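Hypoxanthine-guanine-xanthine phosphoribosyltransferase (Tritrichomonas foetus, PDB 1HGX) catalyses the magnesium-dependent transfer of a phosphoribosyl group to guanine, hypoxanthine or xanthine, the purine salvage on which this parasite depends. Local coordinates at residues P40-V45 against H97-E102. Sequence-based numbering, arbitrary orientation.
Sequences PVMICV and HVLVVE
Val41 N donates to His97 O (2.9 Å) and begins a ladder of five backbone hydrogen bonds between two parallel strands. Leu99 N then donates to Val41 O, Ile43 N to Leu99 O, Val101 N to Ile43 O at 2.7 Å, and Val45 N closes the series on Val101 O. Val41 and Ile43 on one strand, Leu99 and Val101 on the other, each use both N-H and C=O across this gap. Met42 and Cys44 turn their backbone polar groups the other way, bonding to strand 65-72, and Met42 O also takes a hydrogen bond from the hydroxyl of Tyr53.

Side chains alternate between the two faces. On the face of Val41, Ile43, Val98 and Val100, the CD1 end of Ile43 presses on Val98 CG1 at 3.5 Å, a tight carbon contact; Ile43 reaches it because CG1 lies beside the backbone N (chi1 -58°) and the chain then extends. Farther along, Val45 CG2 touches Val100 CG1 at 3.9 Å, and helix 109-119 covers this end through Met111, Leu114 and Leu118. On the other face, the sulfur of Met42 rests against Leu99 CD2, while Val101 packs against Phe52 and Tyr53 of helix 50-57.

At the C-terminal ends the pairing gives way to water. Glu102 bends at chi2 (64°), bringing OE1 to 3.7 Å from Val45 CB. One water links Glu102 OE1 (2.8 Å) with Val45 O (2.9 Å), and OE1 has a further hydrogen bond to a residue flanking the pair. At the far end, His97 ND1 is satisfied by Ser125 OG. These are neighbouring central strands of the parallel core of the type I phosphoribosyltransferase fold, with Glu102, at the end of its strand, beginning the GMP-binding run of residues 102-110 that includes Asp106.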
ATOM      1  N   PRO A  40     -16.729   3.936  -5.036  1.00 15.59           N
ATOM      2  CA  PRO A  40     -15.669   4.660  -5.734  1.00 11.71           C
ATOM      3  C   PRO A  40     -14.398   3.898  -6.018  1.00 10.11           C
ATOM      4  O   PRO A  40     -14.099   2.888  -5.382  1.00  9.94           O
ATOM      5  CB  PRO A  40     -15.376   5.801  -4.760  1.00 14.74           C
ATOM      6  CG  PRO A  40     -15.433   5.077  -3.436  1.00 10.32           C
ATOM      7  CD  PRO A  40     -16.723   4.266  -3.596  1.00 11.05           C
ATOM      8  N   VAL A  41     -13.637   4.416  -6.976  1.00 12.27           N
ATOM      9  CA  VAL A  41     -12.336   3.871  -7.312  1.00 11.24           C
ATOM     10  C   VAL A  41     -11.392   4.801  -6.529  1.00 10.94           C
ATOM     11  O   VAL A  41     -11.360   6.012  -6.758  1.00 10.94           O
ATOM     12  CB  VAL A  41     -12.035   3.972  -8.825  1.00 11.46           C
ATOM     13  CG1 VAL A  41     -10.638   3.434  -9.118  1.00 11.83           C
ATOM     14  CG2 VAL A  41     -13.067   3.181  -9.621  1.00 14.35           C
ATOM     15  N   MET A  42     -10.688   4.246  -5.555  1.00 11.68           N
ATOM     16  CA  MET A  42      -9.765   5.019  -4.728  1.00 13.11           C
ATOM     17  C   MET A  42      -8.378   4.778  -5.281  1.00  9.48           C
ATOM     18  O   MET A  42      -7.826   3.692  -5.129  1.00 10.58           O
ATOM     19  CB  MET A  42      -9.802   4.511  -3.292  1.00 18.25           C
ATOM     20  CG  MET A  42     -11.182   4.338  -2.743  1.00 27.29           C
ATOM     21  SD  MET A  42     -11.730   5.847  -2.042  1.00 35.45           S
ATOM     22  CE  MET A  42     -10.918   5.748  -0.578  1.00 21.25           C
ATOM     23  N   ILE A  43      -7.804   5.801  -5.884  1.00  8.84           N
ATOM     24  CA  ILE A  43      -6.494   5.695  -6.488  1.00 10.40           C
ATOM     25  C   ILE A  43      -5.373   6.106  -5.564  1.00 10.85           C
ATOM     26  O   ILE A  43      -5.383   7.198  -5.010  1.00 12.12           O
ATOM     27  CB  ILE A  43      -6.416   6.557  -7.756  1.00 10.46           C
ATOM     28  CG1 ILE A  43      -7.504   6.127  -8.743  1.00 10.41           C
ATOM     29  CG2 ILE A  43      -5.022   6.479  -8.371  1.00 10.66           C
ATOM     30  CD1 ILE A  43      -7.597   7.021  -9.939  1.00 13.73           C
ATOM     31  N   CYS A  44      -4.402   5.223  -5.398  1.00 11.35           N
ATOM     32  CA  CYS A  44      -3.255   5.532  -4.574  1.00 11.08           C
ATOM     33  C   CYS A  44      -2.083   5.840  -5.513  1.00 12.99           C
ATOM     34  O   CYS A  44      -1.768   5.047  -6.417  1.00 12.35           O
ATOM     35  CB  CYS A  44      -2.899   4.338  -3.687  1.00 10.19           C
ATOM     36  SG  CYS A  44      -1.345   4.512  -2.794  1.00 14.90           S
ATOM     37  N   VAL A  45      -1.474   7.009  -5.344  1.00 11.44           N
ATOM     38  CA  VAL A  45      -0.319   7.373  -6.158  1.00 11.84           C
ATOM     39  C   VAL A  45       0.902   6.841  -5.394  1.00 11.74           C
ATOM     40  O   VAL A  45       1.309   7.392  -4.364  1.00 12.56           O
ATOM     41  CB  VAL A  45      -0.225   8.905  -6.371  1.00 14.76           C
ATOM     42  CG1 VAL A  45       0.988   9.239  -7.248  1.00 12.17           C
ATOM     43  CG2 VAL A  45      -1.538   9.445  -7.004  1.00  9.06           C
ATOM     44  N   HIS A  97     -17.076   7.144  -9.618  1.00 14.19           N
ATOM     45  CA  HIS A  97     -16.713   8.233  -8.710  1.00 13.36           C
ATOM     46  C   HIS A  97     -15.275   7.911  -8.324  1.00 12.44           C
ATOM     47  O   HIS A  97     -14.994   6.817  -7.845  1.00 12.46           O
ATOM     48  CB  HIS A  97     -17.654   8.282  -7.495  1.00 12.76           C
ATOM     49  CG  HIS A  97     -19.061   8.663  -7.851  1.00 14.08           C
ATOM     50  ND1 HIS A  97     -19.451   9.969  -8.071  1.00 15.00           N
ATOM     51  CD2 HIS A  97     -20.156   7.902  -8.093  1.00 12.18           C
ATOM     52  CE1 HIS A  97     -20.718   9.994  -8.445  1.00 13.75           C
ATOM     53  NE2 HIS A  97     -21.169   8.752  -8.462  1.00 12.42           N
ATOM     54  N   VAL A  98     -14.368   8.848  -8.587  1.00 11.80           N
ATOM     55  CA  VAL A  98     -12.940   8.644  -8.354  1.00  9.73           C
ATOM     56  C   VAL A  98     -12.312   9.600  -7.358  1.00 10.11           C
ATOM     57  O   VAL A  98     -12.530  10.818  -7.419  1.00 10.02           O
ATOM     58  CB  VAL A  98     -12.145   8.813  -9.692  1.00 10.83           C
ATOM     59  CG1 VAL A  98     -10.649   8.625  -9.478  1.00 10.57           C
ATOM     60  CG2 VAL A  98     -12.657   7.856 -10.754  1.00 12.83           C
ATOM     61  N   LEU A  99     -11.503   9.040  -6.463  1.00  9.81           N
ATOM     62  CA  LEU A  99     -10.763   9.835  -5.486  1.00 11.04           C
ATOM     63  C   LEU A  99      -9.273   9.550  -5.691  1.00  9.78           C
ATOM     64  O   LEU A  99      -8.861   8.388  -5.801  1.00 11.01           O
ATOM     65  CB  LEU A  99     -11.142   9.468  -4.052  1.00  8.63           C
ATOM     66  CG  LEU A  99     -10.359  10.257  -2.991  1.00 10.17           C
ATOM     67  CD1 LEU A  99     -10.791  11.717  -2.994  1.00  4.81           C
ATOM     68  CD2 LEU A  99     -10.572   9.653  -1.619  1.00 11.85           C
ATOM     69  N   VAL A 100      -8.474  10.608  -5.781  1.00  9.32           N
ATOM     70  CA  VAL A 100      -7.036  10.462  -5.951  1.00  9.96           C
ATOM     71  C   VAL A 100      -6.403  10.703  -4.590  1.00  9.37           C
ATOM     72  O   VAL A 100      -6.646  11.742  -3.965  1.00 12.53           O
ATOM     73  CB  VAL A 100      -6.482  11.489  -6.978  1.00 11.47           C
ATOM     74  CG1 VAL A 100      -4.971  11.372  -7.086  1.00 13.53           C
ATOM     75  CG2 VAL A 100      -7.119  11.250  -8.352  1.00 15.86           C
ATOM     76  N   VAL A 101      -5.636   9.729  -4.112  1.00 10.13           N
ATOM     77  CA  VAL A 101      -4.966   9.831  -2.815  1.00  9.97           C
ATOM     78  C   VAL A 101      -3.478  10.052  -3.040  1.00  9.17           C
ATOM     79  O   VAL A 101      -2.757   9.162  -3.522  1.00  8.92           O
ATOM     80  CB  VAL A 101      -5.210   8.577  -1.937  1.00  9.09           C
ATOM     81  CG1 VAL A 101      -4.541   8.757  -0.571  1.00 10.87           C
ATOM     82  CG2 VAL A 101      -6.721   8.344  -1.756  1.00 10.94           C
ATOM     83  N   GLU A 102      -3.030  11.243  -2.670  1.00 10.45           N
ATOM     84  CA  GLU A 102      -1.649  11.670  -2.856  1.00 10.71           C
ATOM     85  C   GLU A 102      -0.954  11.962  -1.522  1.00 12.26           C
ATOM     86  O   GLU A 102      -1.613  12.137  -0.492  1.00 10.48           O
ATOM     87  CB  GLU A 102      -1.647  12.923  -3.763  1.00 10.28           C
ATOM     88  CG  GLU A 102      -0.283  13.567  -4.027  1.00 13.42           C
ATOM     89  CD  GLU A 102       0.686  12.668  -4.801  1.00 17.19           C
ATOM     90  OE1 GLU A 102       1.107  11.615  -4.276  1.00 17.08           O
ATOM     91  OE2 GLU A 102       1.049  13.032  -5.935  1.00 23.48           O
TER
HETATM   92  O   HOH W   1       3.103   9.692  -4.176  1.00 21.60           O